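Local coordinates for MAGE domain-containing protein (Xenopus laevis, PDB 7DG2) that probably serves as the Nse3 subunit of the Smc5/6 complex, pairing with Nse1 through its MAGE domain and together with it shaping Nse4, at residues B[14-17]-B[18-22]; B[28-32]-B[33-37]. All coordinates share one frame; numbering follows the deposited sequence.

Interaction 1 of 2, residues B[14-17]-B[18-22]; sequences GEVV and QYLLI
Val16 lays its CG1 methyl against CD1 of Leu20, one helical turn further on, at 3.9 Å, and the two side chains run side by side, pointing the same way. In Val16 it is the branch opposite the backbone N (chi1 170°) that does the touching, since this places CG1 next to its own carbonyl carbon and so on the flank where Leu20 arrives. The next pair round the helix repeats the theme more loosely: CG1 of Val17 stands 4.3 Å from CD1 of Leu21. Both leucines also set their CG against the carbonyl oxygen one turn back, Leu20 CG lying 3.3 Å from Val16 O.

Gln18 behaves similarly with its aliphatic part. Its CG sits beside the backbone N (chi1 -68°) and reaches back to 3.3 Å from Gly14 O, while the amide oxygen OE1 ends up near the previous turn, 4.0 Å from Glu15 CA. Tyr19 turns the other way: only its CB stays near the previous turn, 3.4 Å from Glu15 O, and the ring leads off toward helix 32-40.

Four i to i+4 backbone bonds hold the frame, from Gln18 N to Gly14 O through to Leu21 N to Val17 O, the last nearly straight with an N-H...O angle of 170°. Val16 and Leu20 face helix 47-62 of the same chain; Val17 touches Ala54 there as well as Leu60 of the Nse1 chain, and Gln18 packs on Phe61 of that chain. A helix buried on two sides is in keeping with the first helix of a winged-helix (WH-A) unit of the MAGE domain, here serving at once its own core and a subunit interface.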
loop_
_atom_site.group_PDB
_atom_site.type_symbol
_atom_site.label_atom_id
_atom_site.label_comp_id
_atom_site.label_asym_id
_atom_site.label_seq_id
_atom_site.Cartn_x
_atom_site.Cartn_y
_atom_site.Cartn_z
ATOM N N GLY B 14 7.806 -17.813 9.847
ATOM C CA GLY B 14 6.651 -17.144 9.266
ATOM C C GLY B 14 6.253 -15.894 10.030
ATOM O O GLY B 14 5.891 -14.877 9.431
ATOM N N GLU B 15 6.319 -15.951 11.361
ATOM C CA GLU B 15 5.984 -14.778 12.163
ATOM C C GLU B 15 6.961 -13.637 11.910
ATOM O O GLU B 15 6.568 -12.464 11.880
ATOM C CB GLU B 15 5.952 -15.160 13.648
ATOM C CG GLU B 15 4.809 -16.109 13.954
ATOM C CD GLU B 15 4.917 -16.820 15.300
ATOM O OE1 GLU B 15 5.908 -16.626 16.027
ATOM O OE2 GLU B 15 3.993 -17.599 15.620
ATOM N N VAL B 16 8.249 -13.952 11.764
ATOM C CA VAL B 16 9.221 -12.898 11.488
ATOM C C VAL B 16 8.941 -12.253 10.134
ATOM O O VAL B 16 9.063 -11.033 9.977
ATOM C CB VAL B 16 10.655 -13.457 11.560
ATOM C CG1 VAL B 16 11.629 -12.430 11.028
ATOM C CG2 VAL B 16 10.993 -13.823 13.020
ATOM N N VAL B 17 8.602 -13.063 9.123
ATOM C CA VAL B 17 8.257 -12.502 7.816
ATOM C C VAL B 17 7.059 -11.573 7.950
ATOM O O VAL B 17 7.059 -10.455 7.429
ATOM C CB VAL B 17 7.989 -13.620 6.792
ATOM C CG1 VAL B 17 7.466 -13.036 5.468
ATOM C CG2 VAL B 17 9.254 -14.436 6.560
ATOM N N GLN B 18 6.026 -12.019 8.667
ATOM C CA GLN B 18 4.855 -11.162 8.862
ATOM C C GLN B 18 5.246 -9.858 9.539
ATOM O O GLN B 18 4.777 -8.780 9.153
ATOM C CB GLN B 18 3.804 -11.867 9.712
ATOM C CG GLN B 18 3.128 -13.041 9.073
ATOM C CD GLN B 18 2.065 -13.602 9.993
ATOM O OE1 GLN B 18 2.306 -14.577 10.713
ATOM N NE2 GLN B 18 0.884 -12.965 10.001
ATOM N N TYR B 19 6.087 -9.950 10.571
ATOM C CA TYR B 19 6.505 -8.767 11.308
ATOM C C TYR B 19 7.275 -7.812 10.409
ATOM O O TYR B 19 7.052 -6.598 10.444
ATOM C CB TYR B 19 7.362 -9.221 12.496
ATOM C CG TYR B 19 7.869 -8.146 13.409
ATOM C CD1 TYR B 19 7.084 -7.675 14.450
ATOM C CD2 TYR B 19 9.154 -7.646 13.277
ATOM C CE1 TYR B 19 7.566 -6.725 15.319
ATOM C CE2 TYR B 19 9.633 -6.687 14.135
ATOM C CZ TYR B 19 8.837 -6.227 15.150
ATOM O OH TYR B 19 9.306 -5.267 16.022
ATOM N N LEU B 20 8.186 -8.344 9.582
ATOM C CA LEU B 20 8.948 -7.474 8.687
ATOM C C LEU B 20 8.033 -6.724 7.717
ATOM O O LEU B 20 8.202 -5.516 7.488
ATOM C CB LEU B 20 9.983 -8.309 7.928
ATOM C CG LEU B 20 11.148 -8.713 8.836
ATOM C CD1 LEU B 20 11.971 -9.793 8.163
ATOM C CD2 LEU B 20 12.022 -7.492 9.142
ATOM N N LEU B 21 7.062 -7.423 7.129
ATOM C CA LEU B 21 6.126 -6.760 6.224
ATOM C C LEU B 21 5.327 -5.684 6.947
ATOM O O LEU B 21 5.196 -4.550 6.462
ATOM C CB LEU B 21 5.185 -7.795 5.609
ATOM C CG LEU B 21 5.855 -8.804 4.692
ATOM C CD1 LEU B 21 4.821 -9.872 4.292
ATOM C CD2 LEU B 21 6.399 -8.091 3.453
ATOM N N ILE B 22 4.807 -6.014 8.129
ATOM C CA ILE B 22 3.925 -5.078 8.817
ATOM C C ILE B 22 4.709 -3.879 9.330
ATOM O O ILE B 22 4.253 -2.732 9.233
ATOM C CB ILE B 22 3.163 -5.812 9.933
ATOM C CG1 ILE B 22 2.154 -6.760 9.261
ATOM C CG2 ILE B 22 2.521 -4.792 10.882
ATOM C CD1 ILE B 22 1.586 -7.838 10.158
#

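Interaction 2 of 2, residues B[28-32]-B[33-37]; sequences LPIKR and ADIVR
With chi1 at -61° and every later torsion close to 180°, Lys31 stretches out as a straight chain whose CD comes 3.5 Å from OD2 of Asp34, itself brought round by a chi1 of -72°. The two side chains meet across the N-terminus of helix 32-40, where Lys31 is the N-cap residue and strand 30-31 turns directly into the helix, a strand-to-helix junction of the MAGE winged-helix fold. The aliphatic stem of Lys31 passes the carboxylate at a slant, CB and CD both near OD2, but its ammonium does not touch it, and one water spans NZ and OD2, its link to NZ weak. A second water takes the backbone N-H of Lys31 and donates to OD2, so this carboxylate oxygen receives two water bonds. The other, OD1, makes a salt bridge with Arg37 NH2 at 2.7 Å, its hydrogen bond weak because the N-H points off line. The Arg37 guanidinium on OD1, with the Lys31 ammonium nearby, would tend to favour the ionised carboxylate.

The backbone winds up beneath this. Lys31 O accepts a well-directed bond from Ile35 N at 3.2 Å and a weak one from Asp34 N, while Arg32 O takes the N-H of Val36. On the buried flank Ile30 and Ile35 cross at about a right angle, and helix 6-23 packs on this flank. Arg32 lies on Tyr47 and Ile51 of helix 47-62, the latter also met by Ile35. Where the strand ends and the helix starts, the apolar seam closes with CG2 of Ile30 resting 3.9 Å from CG1 of Ile35.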
loop_
_atom_site.group_PDB
_atom_site.type_symbol
_atom_site.label_atom_id
_atom_site.label_comp_id
_atom_site.label_asym_id
_atom_site.label_seq_id
_atom_site.Cartn_x
_atom_site.Cartn_y
_atom_site.Cartn_z
ATOM N N LEU B 28 9.418 2.947 8.201
ATOM C CA LEU B 28 10.307 3.118 9.343
ATOM C C LEU B 28 11.262 1.927 9.426
ATOM O O LEU B 28 10.838 0.779 9.259
ATOM C CB LEU B 28 9.503 3.238 10.639
ATOM C CG LEU B 28 8.516 4.401 10.684
ATOM C CD1 LEU B 28 7.780 4.446 12.026
ATOM C CD2 LEU B 28 9.246 5.710 10.403
ATOM N N PRO B 29 12.549 2.154 9.658
ATOM C CA PRO B 29 13.477 1.021 9.743
ATOM C C PRO B 29 13.108 0.086 10.884
ATOM O O PRO B 29 12.375 0.441 11.811
ATOM C CB PRO B 29 14.838 1.685 9.974
ATOM C CG PRO B 29 14.678 3.059 9.379
ATOM C CD PRO B 29 13.251 3.451 9.685
ATOM N N ILE B 30 13.630 -1.137 10.808
ATOM C CA ILE B 30 13.246 -2.218 11.706
ATOM C C ILE B 30 14.490 -2.670 12.467
ATOM O O ILE B 30 15.434 -3.189 11.861
ATOM C CB ILE B 30 12.625 -3.389 10.934
ATOM C CG1 ILE B 30 11.518 -2.858 10.012
ATOM C CG2 ILE B 30 12.134 -4.454 11.920
ATOM C CD1 ILE B 30 11.073 -3.838 8.908
ATOM N N LYS B 31 14.481 -2.510 13.793
ATOM C CA LYS B 31 15.656 -2.898 14.579
ATOM C C LYS B 31 15.759 -4.414 14.692
ATOM O O LYS B 31 14.782 -5.083 15.017
ATOM C CB LYS B 31 15.586 -2.292 15.990
ATOM C CG LYS B 31 15.565 -0.775 16.036
ATOM C CD LYS B 31 15.356 -0.315 17.470
ATOM C CE LYS B 31 15.327 1.199 17.608
ATOM N NZ LYS B 31 15.311 1.566 19.055
ATOM N N ARG B 32 16.960 -4.966 14.448
ATOM C CA ARG B 32 17.167 -6.386 14.726
ATOM C C ARG B 32 16.761 -6.736 16.153
ATOM O O ARG B 32 16.148 -7.786 16.399
ATOM C CB ARG B 32 18.638 -6.753 14.497
ATOM C CG ARG B 32 18.957 -8.214 14.674
ATOM C CD ARG B 32 20.464 -8.432 14.542
ATOM N NE ARG B 32 21.125 -8.032 15.786
ATOM C CZ ARG B 32 22.440 -8.014 15.958
ATOM N NH1 ARG B 32 23.232 -8.375 14.955
ATOM N NH2 ARG B 32 22.951 -7.652 17.132
ATOM N N ALA B 33 17.108 -5.874 17.115
ATOM C CA ALA B 33 16.800 -6.182 18.509
ATOM C C ALA B 33 15.298 -6.314 18.748
ATOM O O ALA B 33 14.879 -7.121 19.586
ATOM C CB ALA B 33 17.397 -5.111 19.428
ATOM N N ASP B 34 14.478 -5.566 18.001
ATOM C CA ASP B 34 13.028 -5.684 18.155
ATOM C C ASP B 34 12.502 -6.961 17.514
ATOM O O ASP B 34 11.601 -7.601 18.057
ATOM C CB ASP B 34 12.309 -4.474 17.554
ATOM C CG ASP B 34 12.481 -3.203 18.374
ATOM O OD1 ASP B 34 12.665 -3.294 19.608
ATOM O OD2 ASP B 34 12.412 -2.104 17.780
ATOM N N ILE B 35 13.041 -7.360 16.353
ATOM C CA ILE B 35 12.688 -8.668 15.809
ATOM C C ILE B 35 12.958 -9.759 16.835
ATOM O O ILE B 35 12.124 -10.644 17.074
ATOM C CB ILE B 35 13.470 -8.945 14.512
ATOM C CG1 ILE B 35 13.203 -7.855 13.479
ATOM C CG2 ILE B 35 13.086 -10.329 13.972
ATOM C CD1 ILE B 35 14.145 -7.979 12.265
ATOM N N VAL B 36 14.149 -9.735 17.432
ATOM C CA VAL B 36 14.527 -10.824 18.329
ATOM C C VAL B 36 13.674 -10.812 19.595
ATOM O O VAL B 36 13.185 -11.859 20.040
ATOM C CB VAL B 36 16.028 -10.735 18.642
ATOM C CG1 VAL B 36 16.422 -11.821 19.648
ATOM C CG2 VAL B 36 16.820 -10.883 17.331
ATOM N N ARG B 37 13.458 -9.631 20.169
ATOM C CA ARG B 37 12.747 -9.514 21.443
ATOM C C ARG B 37 11.252 -9.750 21.280
ATOM O O ARG B 37 10.647 -10.512 22.046
ATOM C CB ARG B 37 13.010 -8.129 22.050
ATOM C CG ARG B 37 12.110 -7.722 23.217
ATOM C CD ARG B 37 12.671 -6.443 23.840
ATOM N NE ARG B 37 11.871 -5.232 23.651
ATOM C CZ ARG B 37 11.557 -4.666 22.483
ATOM N NH1 ARG B 37 10.847 -3.546 22.470
ATOM N NH2 ARG B 37 11.910 -5.210 21.326
HETATM O O HOH W 1 12.196 -1.536 15.222
HETATM O O HOH W 2 12.238 0.112 19.263
#

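In the fold
Interaction 1 comes first along the chain, within helix 6-23; interaction 2 follows where strand 30-31 runs into helix 32-40. Their centres lie about 11 Å apart, on the same side of the chain's centre, and the two touch directly: Tyr19 OH packs 3.5 Å from Asp34 CB, and Leu20 CD2 reaches 3.8 Å from Ile35 CD1. Both also lean on helix 47-62, while strand 30-31 forms an edge of the small antiparallel sheet with 75-80 and 64-70. Together they form part of what is probably the first winged-helix unit of the MAGE domain: helix 6-23 additionally contacts the Nse1 and Nse4 chains, whereas 28-37 is touched by neither.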